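Local structure of putative HTH-type transcriptional regulator PH0061 (Pyrococcus horikoshii, 2DBB) at residues V15-E20 / D31-T36; Y67-V72 / S143-F148; K84-I89 / V98-G103. The protein probably binds specific DNA sequences and regulates transcription as a helix-turn-helix regulator of the AsnC type. All blocks are in the same frame, centred on the assembly; numbering follows the deposited sequence.

How the contacts relate
Contact 1 lies in the helix-turn-helix region, and contacts 2 and 3 lie in the alpha/beta region that follows it. The centres of contacts 1 and 2 are about 30 Å apart, and those of contacts 1 and 3 about 34 Å. Contacts 1 and 3 sit on opposite sides of the chain's centre. Contacts 2 and 3 are closer, with centres about 19 Å apart, and both reach the same antiparallel sheet. Strand 67-76 of contact 2 leads directly into helix 79-89 of contact 3. All three contacts touch the second subunit. Segments 143-148 and 98-103 both form antiparallel ladders across that interface, while segment 31-36 of contact 1 lies in the predicted helix-turn-helix motif.

Contact 1. Residues V15-E20 / D31-T36; sequences VKILSE and DILNTT
Ile17 meets Ile32 and Leu33 through aliphatic branches alone. No ring, amide or carboxylate takes part, so there is no face or edge to assign. The contact depends on one methyl group, Ile17 CD1. It lies 3.9 Å from Ile32 CG2 and also 3.9 Å from Leu33 CD2. The two approaches differ. The Ile17 and Ile32 side chains run alongside each other, pointing opposite ways, while Ile17 and Leu33 meet end to end. Leu33 CG stands a little further back, 4.2 Å from Ile17 CD1. The Ile17 side chain is extended, with CD1 anti to CA (chi2 175°), and this carries the methyl out from its helix toward both partners. No hydrogen bond crosses between the segments, and the contact lies at the surface of the protein.

The two segments come from helices 9-18 and 26-32 of the asnC-type helix-turn-helix region. Segment 31-36 falls within the predicted helix-turn-helix motif. It holds the end of the motif's first helix and the turn that leads to helix 37-49. Leu33 is the first residue to leave helical backbone angles. Asn34 then takes a left-handed conformation (phi 49°, psi 57°), which lets the chain change course. Thr36 is the N-cap of the next helix, its OG1 bonded to Arg39 N. At the end of helix 26-32, Leu33 packs on both other helices, on Gln13 and Leu14 of helix 9-18 and on Ile40 of helix 37-49.

The first segment also borders the second subunit: Val15 packs on Leu65 of that subunit, and Ser19 O is hydrogen-bonded to its Thr57 OG1.

Contact 2. Residues Y67-V72 / S143-F148; sequences YMYAIV and SEVRKF
Val145 touches Tyr69 soon after the chain turns a corner at Ser143. The methyl CG2 of Val145 comes to the edge of the tyrosine ring, near its plane, 3.8 Å from Tyr69 CD2. In Val145, CG1 is anti to the backbone N, which sets CG2 beside that N and on the side of the tyrosine. Arg146 has near-helical backbone angles (phi -92°, psi -37°). They interrupt the alternation of the strand, and Val145 and Phe148, three residues apart, both turn toward Tyr69.

The strand order and helices are consistent with the ferredoxin-like fold of the C-terminal domain of Lrp/AsnC proteins. Strand 67-76 is an inner strand of the sheet. It pairs with the earlier part of strand 134-148, Tyr69 with Ile142. Beyond the corner, the 144-148 part joins a strand of the second subunit instead. Lys147 NZ is hydrogen-bonded to Ser90 O and Val95 O of that subunit.

Phe148 comes last, with its side chain running opposite to that of Tyr69. The two ring planes are nearly parallel, at 19°. They are slid so far apart that they barely overlap, with centroids 5.8 Å from each other. Contact is made by Phe148 CE1, 4.1 Å from Tyr69 CE2, and by Phe148 CZ, 4.0 Å from Tyr69 OH. Arg110 makes a cation-pi contact with Tyr69 and also packs against Phe148.

Contact 3. Residues K84-I89 / V98-G103; sequences KVISEI and VEKGVG
Val98 and Ile86 bury the most surface here, packing helix 79-89 against strand 95-102. This helix-on-sheet contact is consistent with a ferredoxin-like fold, in which helix 79-89 leads into strand 95-102, the second strand of the domain. Helix 84-89 and strand 98-102 run nearly antiparallel, at 168°, with their axes 9.8 Å apart at the closest point. The contact is buried and no hydrogen bond crosses it.

Val98 uses both of its methyls, one for each isoleucine. Its CG1 lies 3.9 Å from Ile86 CG2. Its CG2 lies 4.0 Å from Ile89 CD1. The valine crosses both isoleucine side chains at an angle. With CG1 anti to the backbone N (chi1 179°), Val98 offers its two methyls to successive turns of the helix. Ile89 reaches it from a less common conformation, with CG1 between its own backbone N and carbonyl carbon (chi1 64°). Its CD1 is then extended toward the valine.

Val98 and Ile86 also pack on Lys147 and Arg146 of the second subunit, respectively. The strand itself pairs with a strand of that subunit, so the sheet continues across the interface. On the strand's other side, Glu99 points away from the helix and forms a salt bridge to Arg110 of the second subunit.

The helix carries its own side-chain bond. Lys84 O accepts hydrogen bonds from Glu88 N (2.9 Å) and Ser87 OG (3.0 Å), both from the same face of the carbonyl plane.

Ile86 has a second partner in Lys100, and their side chains cross at about a right angle. The lysine contributes its aliphatic part. Ile86 CD1 lies 3.7 Å from Lys100 CD and only 3.5 Å from Lys100 CG, closer than two carbons normally pack.

Contact 1. Residues V15-E20 / D31-T36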
ATOM      1  N   VAL B  15     -12.061   2.221 -11.905  1.00 25.97           N
ATOM      2  CA  VAL B  15     -11.201   1.946 -10.764  1.00 25.12           C
ATOM      3  C   VAL B  15      -9.746   1.888 -11.225  1.00 26.02           C
ATOM      4  O   VAL B  15      -8.853   2.465 -10.595  1.00 25.35           O
ATOM      5  CB  VAL B  15     -11.608   0.613 -10.096  1.00 24.58           C
ATOM      6  CG1 VAL B  15     -10.480   0.095  -9.215  1.00 24.13           C
ATOM      7  CG2 VAL B  15     -12.877   0.828  -9.268  1.00 24.62           C
ATOM      8  N   LYS B  16      -9.517   1.190 -12.330  1.00 26.33           N
ATOM      9  CA  LYS B  16      -8.179   1.057 -12.897  1.00 27.30           C
ATOM     10  C   LYS B  16      -7.591   2.438 -13.218  1.00 25.96           C
ATOM     11  O   LYS B  16      -6.435   2.717 -12.909  1.00 25.29           O
ATOM     12  CB  LYS B  16      -8.246   0.214 -14.178  1.00 31.12           C
ATOM     13  CG  LYS B  16      -8.531  -1.271 -13.968  1.00 35.28           C
ATOM     14  CD  LYS B  16      -7.285  -2.003 -13.476  1.00 40.39           C
ATOM     15  CE  LYS B  16      -7.447  -3.523 -13.517  1.00 42.21           C
ATOM     16  NZ  LYS B  16      -8.415  -4.041 -12.506  1.00 44.47           N
ATOM     17  N   ILE B  17      -8.398   3.299 -13.833  1.00 25.49           N
ATOM     18  CA  ILE B  17      -7.955   4.639 -14.202  1.00 25.06           C
ATOM     19  C   ILE B  17      -7.665   5.527 -12.992  1.00 24.80           C
ATOM     20  O   ILE B  17      -6.608   6.154 -12.919  1.00 24.53           O
ATOM     21  CB  ILE B  17      -8.998   5.320 -15.115  1.00 26.51           C
ATOM     22  CG1 ILE B  17      -9.149   4.504 -16.406  1.00 28.80           C
ATOM     23  CG2 ILE B  17      -8.569   6.752 -15.443  1.00 25.82           C
ATOM     24  CD1 ILE B  17     -10.230   5.004 -17.342  1.00 28.06           C
ATOM     25  N   LEU B  18      -8.597   5.571 -12.048  1.00 24.29           N
ATOM     26  CA  LEU B  18      -8.444   6.380 -10.844  1.00 23.18           C
ATOM     27  C   LEU B  18      -7.247   5.976 -10.002  1.00 25.56           C
ATOM     28  O   LEU B  18      -6.719   6.784  -9.236  1.00 25.80           O
ATOM     29  CB  LEU B  18      -9.709   6.294  -9.989  1.00 25.79           C
ATOM     30  CG  LEU B  18     -10.933   6.983 -10.594  1.00 26.97           C
ATOM     31  CD1 LEU B  18     -12.150   6.736  -9.727  1.00 29.94           C
ATOM     32  CD2 LEU B  18     -10.648   8.470 -10.728  1.00 26.82           C
ATOM     33  N   SER B  19      -6.822   4.725 -10.136  1.00 24.01           N
ATOM     34  CA  SER B  19      -5.682   4.250  -9.378  1.00 26.82           C
ATOM     35  C   SER B  19      -4.373   4.813  -9.934  1.00 26.62           C
ATOM     36  O   SER B  19      -3.366   4.844  -9.224  1.00 25.60           O
ATOM     37  CB  SER B  19      -5.648   2.713  -9.359  1.00 26.93           C
ATOM     38  OG  SER B  19      -5.438   2.168 -10.650  1.00 33.79           O
ATOM     39  N   GLU B  20      -4.393   5.270 -11.189  1.00 26.54           N
ATOM     40  CA  GLU B  20      -3.202   5.850 -11.823  1.00 27.09           C
ATOM     41  C   GLU B  20      -3.224   7.377 -11.717  1.00 27.35           C
ATOM     42  O   GLU B  20      -2.169   8.016 -11.641  1.00 25.61           O
ATOM     43  CB  GLU B  20      -3.113   5.454 -13.304  1.00 29.94           C
ATOM     44  CG  GLU B  20      -2.759   3.993 -13.570  1.00 33.31           C
ATOM     45  CD  GLU B  20      -1.398   3.584 -13.009  1.00 36.92           C
ATOM     46  OE1 GLU B  20      -0.482   4.436 -12.921  1.00 37.82           O
ATOM     47  OE2 GLU B  20      -1.235   2.393 -12.672  1.00 39.02           O
ATOM     48  N   ASP B  31     -14.702  11.560 -21.161  1.00 30.73           N
ATOM     49  CA  ASP B  31     -14.077  11.587 -22.478  1.00 33.59           C
ATOM     50  C   ASP B  31     -13.288  10.316 -22.753  1.00 33.53           C
ATOM     51  O   ASP B  31     -13.377   9.742 -23.836  1.00 34.90           O
ATOM     52  CB  ASP B  31     -13.152  12.801 -22.605  1.00 35.29           C
ATOM     53  CG  ASP B  31     -13.918  14.103 -22.653  1.00 39.89           C
ATOM     54  OD1 ASP B  31     -15.140  14.046 -22.911  1.00 41.01           O
ATOM     55  OD2 ASP B  31     -13.305  15.176 -22.449  1.00 41.54           O
ATOM     56  N   ILE B  32     -12.506   9.882 -21.770  1.00 33.26           N
ATOM     57  CA  ILE B  32     -11.716   8.666 -21.912  1.00 31.68           C
ATOM     58  C   ILE B  32     -12.613   7.439 -22.080  1.00 33.17           C
ATOM     59  O   ILE B  32     -12.304   6.542 -22.869  1.00 32.38           O
ATOM     60  CB  ILE B  32     -10.806   8.445 -20.679  1.00 30.20           C
ATOM     61  CG1 ILE B  32      -9.680   9.486 -20.676  1.00 31.12           C
ATOM     62  CG2 ILE B  32     -10.244   7.024 -20.681  1.00 27.80           C
ATOM     63  CD1 ILE B  32      -8.913   9.576 -19.361  1.00 33.71           C
ATOM     64  N   LEU B  33     -13.730   7.410 -21.357  1.00 32.52           N
ATOM     65  CA  LEU B  33     -14.639   6.267 -21.408  1.00 34.33           C
ATOM     66  C   LEU B  33     -15.827   6.413 -22.356  1.00 35.99           C
ATOM     67  O   LEU B  33     -16.737   5.578 -22.357  1.00 37.11           O
ATOM     68  CB  LEU B  33     -15.129   5.939 -19.989  1.00 35.42           C
ATOM     69  CG  LEU B  33     -14.027   5.505 -19.003  1.00 35.99           C
ATOM     70  CD1 LEU B  33     -14.590   5.383 -17.598  1.00 35.80           C
ATOM     71  CD2 LEU B  33     -13.431   4.178 -19.455  1.00 36.82           C
ATOM     72  N   ASN B  34     -15.813   7.467 -23.165  1.00 37.57           N
ATOM     73  CA  ASN B  34     -16.879   7.710 -24.135  1.00 38.40           C
ATOM     74  C   ASN B  34     -18.276   7.608 -23.522  1.00 38.45           C
ATOM     75  O   ASN B  34     -19.109   6.815 -23.957  1.00 38.40           O
ATOM     76  CB  ASN B  34     -16.739   6.724 -25.299  1.00 40.76           C
ATOM     77  CG  ASN B  34     -17.697   7.020 -26.435  1.00 41.31           C
ATOM     78  OD1 ASN B  34     -17.765   8.144 -26.935  1.00 41.75           O
ATOM     79  ND2 ASN B  34     -18.437   6.004 -26.857  1.00 44.41           N
ATOM     80  N   THR B  35     -18.519   8.419 -22.499  1.00 37.99           N
ATOM     81  CA  THR B  35     -19.802   8.452 -21.820  1.00 36.49           C
ATOM     82  C   THR B  35     -20.015   9.893 -21.368  1.00 36.82           C
ATOM     83  O   THR B  35     -19.259  10.780 -21.756  1.00 37.60           O
ATOM     84  CB  THR B  35     -19.819   7.495 -20.602  1.00 36.61           C
ATOM     85  OG1 THR B  35     -21.084   7.587 -19.934  1.00 35.12           O
ATOM     86  CG2 THR B  35     -18.705   7.841 -19.626  1.00 37.27           C
ATOM     87  N   THR B  36     -21.032  10.138 -20.556  1.00 37.19           N
ATOM     88  CA  THR B  36     -21.281  11.498 -20.108  1.00 39.16           C
ATOM     89  C   THR B  36     -20.678  11.745 -18.735  1.00 39.46           C
ATOM     90  O   THR B  36     -20.427  10.808 -17.976  1.00 38.32           O
ATOM     91  CB  THR B  36     -22.782  11.801 -20.021  1.00 40.17           C
ATOM     92  OG1 THR B  36     -23.338  11.116 -18.893  1.00 42.24           O
ATOM     93  CG2 THR B  36     -23.489  11.341 -21.291  1.00 40.61           C
TER

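Contact 2. Residues Y67-V72 / S143-F148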
ATOM      1  N   TYR B  67      11.328   9.147   5.806  1.00 25.85           N
ATOM      2  CA  TYR B  67      10.776   7.981   6.480  1.00 26.75           C
ATOM      3  C   TYR B  67      11.342   6.688   5.903  1.00 27.50           C
ATOM      4  O   TYR B  67      12.028   6.694   4.883  1.00 27.14           O
ATOM      5  CB  TYR B  67       9.249   7.938   6.314  1.00 28.84           C
ATOM      6  CG  TYR B  67       8.490   9.096   6.919  1.00 31.05           C
ATOM      7  CD1 TYR B  67       8.423   9.267   8.302  1.00 34.05           C
ATOM      8  CD2 TYR B  67       7.811  10.004   6.107  1.00 33.94           C
ATOM      9  CE1 TYR B  67       7.696  10.313   8.862  1.00 36.79           C
ATOM     10  CE2 TYR B  67       7.082  11.054   6.653  1.00 36.06           C
ATOM     11  CZ  TYR B  67       7.027  11.203   8.030  1.00 38.27           C
ATOM     12  OH  TYR B  67       6.297  12.233   8.573  1.00 41.37           O
ATOM     13  N   MET B  68      11.033   5.584   6.578  1.00 25.48           N
ATOM     14  CA  MET B  68      11.437   4.254   6.151  1.00 26.81           C
ATOM     15  C   MET B  68      10.326   3.307   6.596  1.00 26.42           C
ATOM     16  O   MET B  68       9.641   3.567   7.588  1.00 26.20           O
ATOM     17  CB  MET B  68      12.772   3.838   6.794  1.00 28.60           C
ATOM     18  CG  MET B  68      12.714   3.534   8.294  1.00 33.38           C
ATOM     19  SD  MET B  68      14.260   2.795   8.967  1.00 36.76           S
ATOM     20  CE  MET B  68      14.085   1.149   8.440  1.00 33.51           C
ATOM     21  N   TYR B  69      10.125   2.228   5.849  1.00 24.49           N
ATOM     22  CA  TYR B  69       9.109   1.247   6.200  1.00 24.09           C
ATOM     23  C   TYR B  69       9.706   0.124   7.026  1.00 24.13           C
ATOM     24  O   TYR B  69      10.909  -0.137   6.987  1.00 26.35           O
ATOM     25  CB  TYR B  69       8.494   0.600   4.954  1.00 22.08           C
ATOM     26  CG  TYR B  69       7.450   1.413   4.233  1.00 22.57           C
ATOM     27  CD1 TYR B  69       6.404   2.016   4.929  1.00 21.49           C
ATOM     28  CD2 TYR B  69       7.474   1.533   2.842  1.00 23.26           C
ATOM     29  CE1 TYR B  69       5.401   2.714   4.260  1.00 20.84           C
ATOM     30  CE2 TYR B  69       6.478   2.231   2.163  1.00 23.33           C
ATOM     31  CZ  TYR B  69       5.441   2.817   2.880  1.00 23.43           C
ATOM     32  OH  TYR B  69       4.437   3.490   2.215  1.00 22.00           O
ATOM     33  N   ALA B  70       8.836  -0.540   7.770  1.00 25.25           N
ATOM     34  CA  ALA B  70       9.205  -1.693   8.568  1.00 24.73           C
ATOM     35  C   ALA B  70       8.002  -2.605   8.436  1.00 24.37           C
ATOM     36  O   ALA B  70       6.860  -2.140   8.450  1.00 24.57           O
ATOM     37  CB  ALA B  70       9.421  -1.309  10.026  1.00 24.98           C
ATOM     38  N   ILE B  71       8.256  -3.895   8.260  1.00 22.58           N
ATOM     39  CA  ILE B  71       7.178  -4.854   8.152  1.00 22.56           C
ATOM     40  C   ILE B  71       7.295  -5.716   9.395  1.00 21.02           C
ATOM     41  O   ILE B  71       8.381  -6.188   9.725  1.00 20.96           O
ATOM     42  CB  ILE B  71       7.323  -5.762   6.907  1.00 23.09           C
ATOM     43  CG1 ILE B  71       7.241  -4.927   5.620  1.00 27.10           C
ATOM     44  CG2 ILE B  71       6.246  -6.824   6.921  1.00 21.70           C
ATOM     45  CD1 ILE B  71       5.883  -4.307   5.360  1.00 28.56           C
ATOM     46  N   VAL B  72       6.182  -5.890  10.095  1.00 19.79           N
ATOM     47  CA  VAL B  72       6.164  -6.717  11.291  1.00 20.78           C
ATOM     48  C   VAL B  72       5.335  -7.969  11.011  1.00 19.47           C
ATOM     49  O   VAL B  72       4.154  -7.901  10.659  1.00 19.72           O
ATOM     50  CB  VAL B  72       5.590  -5.939  12.491  1.00 20.81           C
ATOM     51  CG1 VAL B  72       5.566  -6.826  13.737  1.00 21.72           C
ATOM     52  CG2 VAL B  72       6.443  -4.706  12.741  1.00 18.28           C
ATOM     53  N   SER B 143      14.974  -1.395   3.493  1.00 25.08           N
ATOM     54  CA  SER B 143      16.057  -0.543   3.019  1.00 27.43           C
ATOM     55  C   SER B 143      15.755   0.043   1.649  1.00 28.67           C
ATOM     56  O   SER B 143      16.274   1.102   1.292  1.00 30.29           O
ATOM     57  CB  SER B 143      17.362  -1.330   2.971  1.00 26.94           C
ATOM     58  OG  SER B 143      17.216  -2.500   2.187  1.00 30.95           O
ATOM     59  N   GLU B 144      14.908  -0.632   0.879  1.00 27.53           N
ATOM     60  CA  GLU B 144      14.562  -0.135  -0.446  1.00 29.42           C
ATOM     61  C   GLU B 144      13.166  -0.529  -0.903  1.00 26.75           C
ATOM     62  O   GLU B 144      12.757  -1.679  -0.762  1.00 27.11           O
ATOM     63  CB  GLU B 144      15.559  -0.652  -1.489  1.00 33.21           C
ATOM     64  CG  GLU B 144      16.999  -0.215  -1.287  1.00 42.10           C
ATOM     65  CD  GLU B 144      17.971  -1.001  -2.156  1.00 46.25           C
ATOM     66  OE1 GLU B 144      17.749  -1.079  -3.386  1.00 48.52           O
ATOM     67  OE2 GLU B 144      18.957  -1.541  -1.606  1.00 48.55           O
ATOM     68  N   VAL B 145      12.440   0.437  -1.454  1.00 25.17           N
ATOM     69  CA  VAL B 145      11.120   0.178  -2.003  1.00 24.59           C
ATOM     70  C   VAL B 145      11.335   0.216  -3.517  1.00 25.49           C
ATOM     71  O   VAL B 145      11.601   1.270  -4.086  1.00 25.51           O
ATOM     72  CB  VAL B 145      10.103   1.267  -1.595  1.00 25.03           C
ATOM     73  CG1 VAL B 145       8.769   1.037  -2.324  1.00 22.82           C
ATOM     74  CG2 VAL B 145       9.892   1.233  -0.079  1.00 23.63           C
ATOM     75  N   ARG B 146      11.229  -0.937  -4.169  1.00 25.74           N
ATOM     76  CA  ARG B 146      11.449  -1.010  -5.607  1.00 26.33           C
ATOM     77  C   ARG B 146      10.178  -0.831  -6.429  1.00 26.25           C
ATOM     78  O   ARG B 146      10.197  -0.223  -7.496  1.00 26.02           O
ATOM     79  CB  ARG B 146      12.118  -2.340  -5.952  1.00 28.17           C
ATOM     80  CG  ARG B 146      13.509  -2.491  -5.336  1.00 33.91           C
ATOM     81  CD  ARG B 146      14.465  -1.441  -5.883  1.00 38.96           C
ATOM     82  NE  ARG B 146      14.633  -1.587  -7.328  1.00 44.58           N
ATOM     83  CZ  ARG B 146      15.428  -2.484  -7.902  1.00 48.20           C
ATOM     84  NH1 ARG B 146      16.145  -3.318  -7.155  1.00 48.61           N
ATOM     85  NH2 ARG B 146      15.490  -2.564  -9.229  1.00 50.34           N
ATOM     86  N   LYS B 147       9.075  -1.366  -5.933  1.00 25.11           N
ATOM     87  CA  LYS B 147       7.804  -1.246  -6.621  1.00 25.10           C
ATOM     88  C   LYS B 147       6.738  -1.068  -5.557  1.00 25.88           C
ATOM     89  O   LYS B 147       6.820  -1.682  -4.499  1.00 23.30           O
ATOM     90  CB  LYS B 147       7.516  -2.503  -7.435  1.00 24.13           C
ATOM     91  CG  LYS B 147       6.309  -2.370  -8.352  1.00 27.06           C
ATOM     92  CD  LYS B 147       6.158  -3.598  -9.232  1.00 26.27           C
ATOM     93  CE  LYS B 147       5.009  -3.433 -10.216  1.00 27.64           C
ATOM     94  NZ  LYS B 147       4.880  -4.653 -11.074  1.00 29.91           N
ATOM     95  N   PHE B 148       5.757  -0.213  -5.826  1.00 26.72           N
ATOM     96  CA  PHE B 148       4.689   0.008  -4.866  1.00 28.92           C
ATOM     97  C   PHE B 148       3.409   0.519  -5.519  1.00 30.21           C
ATOM     98  O   PHE B 148       3.331   1.677  -5.923  1.00 30.82           O
ATOM     99  CB  PHE B 148       5.141   0.999  -3.796  1.00 29.68           C
ATOM    100  CG  PHE B 148       4.387   0.872  -2.508  1.00 31.63           C
ATOM    101  CD1 PHE B 148       4.860   0.049  -1.493  1.00 33.26           C
ATOM    102  CD2 PHE B 148       3.190   1.552  -2.319  1.00 32.67           C
ATOM    103  CE1 PHE B 148       4.152  -0.097  -0.301  1.00 36.15           C
ATOM    104  CE2 PHE B 148       2.469   1.415  -1.131  1.00 35.93           C
ATOM    105  CZ  PHE B 148       2.951   0.590  -0.119  1.00 36.71           C
TER

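Contact 3. Residues K84-I89 / V98-G103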
ATOM      1  N   LYS B  84      -7.429  -9.207  19.255  1.00 39.51           N
ATOM      2  CA  LYS B  84      -7.158  -8.185  20.255  1.00 40.83           C
ATOM      3  C   LYS B  84      -5.941  -7.375  19.841  1.00 39.04           C
ATOM      4  O   LYS B  84      -5.928  -6.157  19.981  1.00 41.39           O
ATOM      5  CB  LYS B  84      -6.917  -8.810  21.632  1.00 42.24           C
ATOM      6  CG  LYS B  84      -6.866  -7.787  22.759  1.00 46.61           C
ATOM      7  CD  LYS B  84      -6.731  -8.461  24.118  1.00 51.03           C
ATOM      8  CE  LYS B  84      -6.922  -7.471  25.267  1.00 52.28           C
ATOM      9  NZ  LYS B  84      -5.896  -6.391  25.302  1.00 52.05           N
ATOM     10  N   VAL B  85      -4.915  -8.051  19.335  1.00 37.76           N
ATOM     11  CA  VAL B  85      -3.715  -7.353  18.894  1.00 35.65           C
ATOM     12  C   VAL B  85      -4.108  -6.387  17.791  1.00 33.34           C
ATOM     13  O   VAL B  85      -3.711  -5.224  17.793  1.00 31.65           O
ATOM     14  CB  VAL B  85      -2.662  -8.316  18.309  1.00 36.10           C
ATOM     15  CG1 VAL B  85      -1.500  -7.516  17.734  1.00 34.99           C
ATOM     16  CG2 VAL B  85      -2.167  -9.267  19.379  1.00 37.87           C
ATOM     17  N   ILE B  86      -4.899  -6.891  16.848  1.00 32.62           N
ATOM     18  CA  ILE B  86      -5.342  -6.099  15.713  1.00 32.05           C
ATOM     19  C   ILE B  86      -6.132  -4.859  16.110  1.00 34.85           C
ATOM     20  O   ILE B  86      -5.936  -3.788  15.534  1.00 33.27           O
ATOM     21  CB  ILE B  86      -6.165  -6.963  14.749  1.00 30.42           C
ATOM     22  CG1 ILE B  86      -5.251  -8.033  14.130  1.00 27.99           C
ATOM     23  CG2 ILE B  86      -6.801  -6.088  13.674  1.00 31.83           C
ATOM     24  CD1 ILE B  86      -5.979  -9.111  13.374  1.00 29.15           C
ATOM     25  N   SER B  87      -7.022  -4.993  17.090  1.00 36.01           N
ATOM     26  CA  SER B  87      -7.811  -3.846  17.525  1.00 40.00           C
ATOM     27  C   SER B  87      -6.909  -2.904  18.315  1.00 39.45           C
ATOM     28  O   SER B  87      -7.129  -1.697  18.343  1.00 40.60           O
ATOM     29  CB  SER B  87      -8.994  -4.296  18.394  1.00 40.78           C
ATOM     30  OG  SER B  87      -8.554  -4.848  19.624  1.00 45.49           O
ATOM     31  N   GLU B  88      -5.886  -3.473  18.944  1.00 41.27           N
ATOM     32  CA  GLU B  88      -4.927  -2.710  19.738  1.00 41.63           C
ATOM     33  C   GLU B  88      -4.033  -1.815  18.879  1.00 40.84           C
ATOM     34  O   GLU B  88      -3.732  -0.685  19.259  1.00 42.59           O
ATOM     35  CB  GLU B  88      -4.044  -3.667  20.548  1.00 45.24           C
ATOM     36  CG  GLU B  88      -4.221  -3.592  22.061  1.00 52.02           C
ATOM     37  CD  GLU B  88      -3.725  -2.283  22.657  1.00 55.53           C
ATOM     38  OE1 GLU B  88      -2.514  -1.985  22.543  1.00 56.81           O
ATOM     39  OE2 GLU B  88      -4.550  -1.549  23.242  1.00 58.75           O
ATOM     40  N   ILE B  89      -3.614  -2.312  17.719  1.00 37.86           N
ATOM     41  CA  ILE B  89      -2.725  -1.543  16.854  1.00 35.75           C
ATOM     42  C   ILE B  89      -3.366  -0.811  15.675  1.00 34.91           C
ATOM     43  O   ILE B  89      -2.763   0.106  15.118  1.00 35.76           O
ATOM     44  CB  ILE B  89      -1.608  -2.446  16.284  1.00 35.26           C
ATOM     45  CG1 ILE B  89      -2.221  -3.519  15.381  1.00 31.35           C
ATOM     46  CG2 ILE B  89      -0.825  -3.084  17.425  1.00 32.45           C
ATOM     47  CD1 ILE B  89      -1.206  -4.398  14.683  1.00 31.32           C
ATOM     48  N   VAL B  98      -2.715  -3.452   8.275  1.00 20.81           N
ATOM     49  CA  VAL B  98      -2.847  -4.601   9.150  1.00 20.12           C
ATOM     50  C   VAL B  98      -3.646  -5.630   8.376  1.00 20.06           C
ATOM     51  O   VAL B  98      -4.728  -5.344   7.857  1.00 21.29           O
ATOM     52  CB  VAL B  98      -3.580  -4.232  10.457  1.00 20.12           C
ATOM     53  CG1 VAL B  98      -3.726  -5.468  11.342  1.00 20.77           C
ATOM     54  CG2 VAL B  98      -2.787  -3.157  11.192  1.00 16.55           C
ATOM     55  N   GLU B  99      -3.095  -6.829   8.287  1.00 19.16           N
ATOM     56  CA  GLU B  99      -3.736  -7.888   7.542  1.00 20.80           C
ATOM     57  C   GLU B  99      -3.640  -9.214   8.279  1.00 20.91           C
ATOM     58  O   GLU B  99      -2.689  -9.455   9.025  1.00 20.16           O
ATOM     59  CB  GLU B  99      -3.075  -7.993   6.158  1.00 21.40           C
ATOM     60  CG  GLU B  99      -3.330  -6.787   5.246  1.00 23.17           C
ATOM     61  CD  GLU B  99      -2.396  -6.739   4.029  1.00 30.64           C
ATOM     62  OE1 GLU B  99      -1.185  -6.475   4.206  1.00 32.11           O
ATOM     63  OE2 GLU B  99      -2.866  -6.971   2.893  1.00 30.50           O
ATOM     64  N   LYS B 100      -4.646 -10.060   8.084  1.00 20.91           N
ATOM     65  CA  LYS B 100      -4.661 -11.379   8.690  1.00 23.44           C
ATOM     66  C   LYS B 100      -4.338 -12.334   7.552  1.00 22.43           C
ATOM     67  O   LYS B 100      -4.820 -12.163   6.433  1.00 22.38           O
ATOM     68  CB  LYS B 100      -6.038 -11.703   9.274  1.00 25.75           C
ATOM     69  CG  LYS B 100      -6.499 -10.729  10.351  1.00 31.68           C
ATOM     70  CD  LYS B 100      -7.872 -11.100  10.884  1.00 34.53           C
ATOM     71  CE  LYS B 100      -7.843 -12.474  11.532  1.00 38.01           C
ATOM     72  NZ  LYS B 100      -9.180 -12.841  12.059  1.00 42.84           N
ATOM     73  N   GLY B 101      -3.507 -13.328   7.827  1.00 23.03           N
ATOM     74  CA  GLY B 101      -3.146 -14.255   6.776  1.00 24.77           C
ATOM     75  C   GLY B 101      -3.118 -15.706   7.188  1.00 24.61           C
ATOM     76  O   GLY B 101      -3.230 -16.048   8.361  1.00 23.08           O
ATOM     77  N   VAL B 102      -2.972 -16.561   6.187  1.00 26.03           N
ATOM     78  CA  VAL B 102      -2.892 -17.998   6.379  1.00 26.52           C
ATOM     79  C   VAL B 102      -1.477 -18.368   5.951  1.00 26.65           C
ATOM     80  O   VAL B 102      -1.118 -18.202   4.779  1.00 23.53           O
ATOM     81  CB  VAL B 102      -3.911 -18.730   5.481  1.00 27.35           C
ATOM     82  CG1 VAL B 102      -3.704 -20.237   5.570  1.00 27.45           C
ATOM     83  CG2 VAL B 102      -5.326 -18.352   5.894  1.00 24.07           C
ATOM     84  N   GLY B 103      -0.675 -18.844   6.903  1.00 25.76           N
ATOM     85  CA  GLY B 103       0.699 -19.208   6.602  1.00 26.80           C
ATOM     86  C   GLY B 103       1.588 -19.120   7.827  1.00 27.37           C
ATOM     87  O   GLY B 103       1.091 -19.180   8.955  1.00 26.84           O
TER